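Side-chain contacts in cyclase (Uncultured organism, PDB 5IBZ), which belongs to the putative cyclase family, is probably an arylformamidase-like hydrolase, and binds acetylphosphate: residues R29-A32 with N33-T36; Y176-T179 with R180-E184. All coordinates share one frame; numbering follows the deposited sequence.

Overall arrangement
Both contacts are local, each made within one continuous run of chain just ahead of or entering a helix. Interaction 1 comes first: residues 29-36, a loop with a 3-10 turn at 31-34, lead into helix 37-44, with Thr36 as its N-cap. Interaction 2 follows much later, where strand 177-178 passes into helix 180-190 and Thr179 takes the N-cap. Their centres lie about 24 Å apart and their nearest atoms about 14 Å apart, so the two do not touch. Neither segment pair belongs to the nine-stranded mixed sheet; strand 177-178 pairs instead with strand 228-229. In each, a threonine side chain caps the start of a helix, at two separate places in the fold.

Interaction 1: R29-A32 with N33-T36; sequences RGAA and NYIT
Arg29 curls back alongside Asn33, the edge of its guanidinium meeting the side-chain amide oxygen, at the start of a 3-10 turn that spans residues 31-34 before helix 37-44. A bend at chi3 (76°) curves the arginine so that NH1 donates to Asn33 OD1 at 2.9 Å. OD1 lies close to the guanidinium plane, yet NH1 sits above the carbonyl plane of the amide, and the two planes are 50° apart. Ala32 CB lies over one face of the guanidinium, toward its rim, while Arg29 NE is taken by Asn150 O. Asn33 ND2 donates to Asp27 OD1, so both ends of the amide are held and its rotation is fixed; Asp27 OD2 accepts from Gly30 N. Within the same run of chain the backbone winds through successive i to i+3 bonds: Asn33 N to Gly30 O (2.9 Å), Tyr34 N to Ala31 O and Ile35 N to Ala32 O (both 3.0 Å). Ala31 CB packs against Tyr34 CD2 at 3.8 Å, and the tyrosine hydroxyl reaches Lys22. A water accepts from Arg29 NH1 at 2.9 Å and donates to Ile35 O at 2.8 Å, tying the guanidinium to the residue that follows the 3-10 turn.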
loop_
_atom_site.group_PDB
_atom_site.type_symbol
_atom_site.label_atom_id
_atom_site.label_comp_id
_atom_site.label_asym_id
_atom_site.label_seq_id
_atom_site.Cartn_x
_atom_site.Cartn_y
_atom_site.Cartn_z
ATOM N N ARG B 29 -8.699 -9.798 -27.151
ATOM C CA ARG B 29 -8.430 -11.001 -26.362
ATOM C C ARG B 29 -7.274 -11.851 -26.880
ATOM O O ARG B 29 -6.743 -12.686 -26.147
ATOM C CB ARG B 29 -9.699 -11.852 -26.260
ATOM C CG ARG B 29 -10.867 -11.077 -25.683
ATOM C CD ARG B 29 -12.081 -11.919 -25.534
ATOM N NE ARG B 29 -11.994 -12.830 -24.397
ATOM C CZ ARG B 29 -11.905 -14.153 -24.470
ATOM N NH1 ARG B 29 -11.828 -14.792 -25.637
ATOM N NH2 ARG B 29 -11.888 -14.859 -23.340
ATOM N N GLY B 30 -6.895 -11.693 -28.138
ATOM C CA GLY B 30 -5.757 -12.440 -28.655
ATOM C C GLY B 30 -5.959 -13.945 -28.598
ATOM O O GLY B 30 -7.053 -14.468 -28.883
ATOM N N ALA B 31 -4.904 -14.653 -28.205
ATOM C CA ALA B 31 -4.910 -16.113 -28.269
ATOM C C ALA B 31 -5.850 -16.748 -27.256
ATOM O O ALA B 31 -6.141 -17.936 -27.327
ATOM C CB ALA B 31 -3.488 -16.653 -28.098
ATOM N N ALA B 32 -6.372 -15.958 -26.330
ATOM C CA ALA B 32 -7.450 -16.465 -25.488
ATOM C C ALA B 32 -8.661 -16.913 -26.331
ATOM O O ALA B 32 -9.449 -17.774 -25.910
ATOM C CB ALA B 32 -7.853 -15.410 -24.464
ATOM N N ASN B 33 -8.801 -16.376 -27.538
ATOM C CA ASN B 33 -9.883 -16.809 -28.410
ATOM C C ASN B 33 -9.764 -18.257 -28.907
ATOM O O ASN B 33 -10.734 -18.818 -29.438
ATOM C CB ASN B 33 -9.984 -15.859 -29.598
ATOM C CG ASN B 33 -10.436 -14.470 -29.191
ATOM O OD1 ASN B 33 -11.384 -14.301 -28.416
ATOM N ND2 ASN B 33 -9.731 -13.458 -29.683
ATOM N N TYR B 34 -8.595 -18.870 -28.728
ATOM C CA TYR B 34 -8.425 -20.284 -29.017
ATOM C C TYR B 34 -9.138 -21.166 -27.974
ATOM O O TYR B 34 -9.389 -22.333 -28.249
ATOM C CB TYR B 34 -6.958 -20.676 -29.063
ATOM C CG TYR B 34 -6.140 -20.180 -30.233
ATOM C CD1 TYR B 34 -6.579 -20.309 -31.541
ATOM C CD2 TYR B 34 -4.880 -19.629 -30.020
ATOM C CE1 TYR B 34 -5.804 -19.870 -32.580
ATOM C CE2 TYR B 34 -4.094 -19.195 -31.055
ATOM C CZ TYR B 34 -4.545 -19.322 -32.334
ATOM O OH TYR B 34 -3.736 -18.889 -33.368
ATOM N N ILE B 35 -9.439 -20.630 -26.786
ATOM C CA ILE B 35 -10.173 -21.407 -25.803
ATOM C C ILE B 35 -11.675 -21.222 -26.063
ATOM O O ILE B 35 -12.255 -20.163 -25.825
ATOM C CB ILE B 35 -9.824 -21.020 -24.358
ATOM C CG1 ILE B 35 -8.307 -21.095 -24.144
ATOM C CG2 ILE B 35 -10.589 -21.923 -23.411
ATOM C CD1 ILE B 35 -7.817 -20.674 -22.736
ATOM N N THR B 36 -12.282 -22.294 -26.543
ATOM C CA THR B 36 -13.667 -22.297 -26.987
ATOM C C THR B 36 -14.478 -23.164 -26.048
ATOM O O THR B 36 -13.914 -23.987 -25.324
ATOM C CB THR B 36 -13.791 -22.871 -28.395
ATOM O OG1 THR B 36 -13.385 -24.241 -28.367
ATOM C CG2 THR B 36 -12.917 -22.088 -29.382
HETATM O O HOH W 1 -12.822 -17.451 -26.353
#

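Interaction 2: Y176-T179 with R180-E184; sequences YTIT and RADLE
A capping box opens helix 180-190, with Thr179 at the N-cap and Asp182 three residues on exchanging side-chain and backbone bonds. Thr179 OG1 accepts from Asp182 N at 3.0 Å; a chi1 of 64° sets the hydroxyl between the backbone N and the carbonyl carbon, facing the first turn. In return Asp182 OD2 accepts from Thr179 N at 3.1 Å in a nearly straight bond (170°), the donor standing above the carboxylate plane. The same OD2 takes a second, shorter bond from Tyr176 OH, 2.6 Å, on its syn side and close to the carboxylate plane. The tyrosine comes from the opposite direction and presents its ring edge to the oxygen. OD2 is thus gripped by two donors, and Lys168 NZ forms a salt bridge with Asp182 OD1 and a hydrogen bond with Tyr176 OH, which would probably favour the charged carboxylate. A water lies 2.6 Å from Thr179 OG1. Leu183 N closes the first helical turn on Thr179 O at 3.0 Å. On the buried side Ile178 CG2 rests against Leu183 CG at 4.1 Å, and both side chains touch Ile164 of helix 164-167. The extended Arg180 side chain reaches Glu239 of helix 233-239 in a salt bridge through NH1. With the tyrosine bond added, this is a strand-to-helix junction closed by an N-terminal capping box.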
loop_
_atom_site.group_PDB
_atom_site.type_symbol
_atom_site.label_atom_id
_atom_site.label_comp_id
_atom_site.label_asym_id
_atom_site.label_seq_id
_atom_site.Cartn_x
_atom_site.Cartn_y
_atom_site.Cartn_z
ATOM N N TYR B 176 20.260 -21.999 -19.129
ATOM C CA TYR B 176 20.000 -22.871 -20.266
ATOM C C TYR B 176 18.862 -22.340 -21.143
ATOM O O TYR B 176 17.793 -21.983 -20.645
ATOM C CB TYR B 176 19.678 -24.283 -19.799
ATOM C CG TYR B 176 19.373 -25.190 -20.971
ATOM C CD1 TYR B 176 20.381 -25.606 -21.827
ATOM C CD2 TYR B 176 18.080 -25.606 -21.231
ATOM C CE1 TYR B 176 20.112 -26.413 -22.916
ATOM C CE2 TYR B 176 17.802 -26.421 -22.312
ATOM C CZ TYR B 176 18.821 -26.824 -23.148
ATOM O OH TYR B 176 18.571 -27.622 -24.247
ATOM N N THR B 177 19.093 -22.300 -22.454
ATOM C CA THR B 177 18.038 -21.900 -23.397
ATOM C C THR B 177 17.226 -23.113 -23.853
ATOM O O THR B 177 17.736 -24.011 -24.514
ATOM C CB THR B 177 18.622 -21.168 -24.622
ATOM O OG1 THR B 177 19.273 -19.962 -24.201
ATOM C CG2 THR B 177 17.513 -20.807 -25.615
ATOM N N ILE B 178 15.952 -23.125 -23.476
ATOM C CA ILE B 178 15.031 -24.188 -23.855
ATOM C C ILE B 178 14.527 -23.938 -25.272
ATOM O O ILE B 178 13.971 -22.897 -25.574
ATOM C CB ILE B 178 13.854 -24.278 -22.868
ATOM C CG1 ILE B 178 14.385 -24.557 -21.461
ATOM C CG2 ILE B 178 12.866 -25.363 -23.301
ATOM C CD1 ILE B 178 13.355 -24.336 -20.371
ATOM N N THR B 179 14.727 -24.930 -26.121
ATOM C CA THR B 179 14.471 -24.827 -27.549
ATOM C C THR B 179 13.200 -25.524 -27.988
ATOM O O THR B 179 12.602 -26.308 -27.248
ATOM C CB THR B 179 15.615 -25.469 -28.333
ATOM O OG1 THR B 179 15.628 -26.870 -28.027
ATOM C CG2 THR B 179 16.957 -24.832 -27.980
ATOM N N ARG B 180 12.815 -25.275 -29.233
ATOM C CA ARG B 180 11.746 -26.020 -29.886
ATOM C C ARG B 180 11.981 -27.528 -29.783
ATOM O O ARG B 180 11.072 -28.299 -29.457
ATOM C CB ARG B 180 11.642 -25.624 -31.364
ATOM C CG ARG B 180 10.553 -26.389 -32.143
ATOM C CD ARG B 180 10.699 -26.180 -33.654
ATOM N NE ARG B 180 9.658 -26.910 -34.383
ATOM C CZ ARG B 180 8.567 -26.357 -34.916
ATOM N NH1 ARG B 180 8.389 -25.038 -34.899
ATOM N NH2 ARG B 180 7.671 -27.128 -35.509
ATOM N N ALA B 181 13.196 -27.962 -30.078
ATOM C CA ALA B 181 13.507 -29.380 -30.067
ATOM C C ALA B 181 13.351 -29.964 -28.660
ATOM O O ALA B 181 12.895 -31.087 -28.503
ATOM C CB ALA B 181 14.910 -29.604 -30.584
ATOM N N ASP B 182 13.728 -29.199 -27.641
ATOM C CA ASP B 182 13.535 -29.643 -26.254
ATOM C C ASP B 182 12.057 -29.831 -25.935
ATOM O O ASP B 182 11.639 -30.831 -25.323
ATOM C CB ASP B 182 14.106 -28.636 -25.254
ATOM C CG ASP B 182 15.590 -28.488 -25.322
ATOM O OD1 ASP B 182 16.298 -29.437 -25.757
ATOM O OD2 ASP B 182 16.051 -27.411 -24.865
ATOM N N LEU B 183 11.245 -28.852 -26.325
ATOM C CA LEU B 183 9.817 -28.908 -26.044
ATOM C C LEU B 183 9.163 -30.092 -26.772
ATOM O O LEU B 183 8.407 -30.854 -26.178
ATOM C CB LEU B 183 9.154 -27.588 -26.433
ATOM C CG LEU B 183 9.539 -26.411 -25.541
ATOM C CD1 LEU B 183 9.202 -25.102 -26.221
ATOM C CD2 LEU B 183 8.840 -26.504 -24.196
ATOM N N GLU B 184 9.467 -30.266 -28.058
ATOM C CA GLU B 184 8.900 -31.395 -28.808
ATOM C C GLU B 184 9.414 -32.738 -28.290
ATOM O O GLU B 184 8.669 -33.725 -28.231
ATOM C CB GLU B 184 9.207 -31.244 -30.300
ATOM C CG GLU B 184 8.552 -30.024 -30.876
ATOM C CD GLU B 184 8.496 -30.040 -32.396
ATOM O OE1 GLU B 184 9.569 -30.005 -33.034
ATOM O OE2 GLU B 184 7.372 -30.086 -32.942
HETATM O O HOH W 2 17.978 -28.048 -28.257
#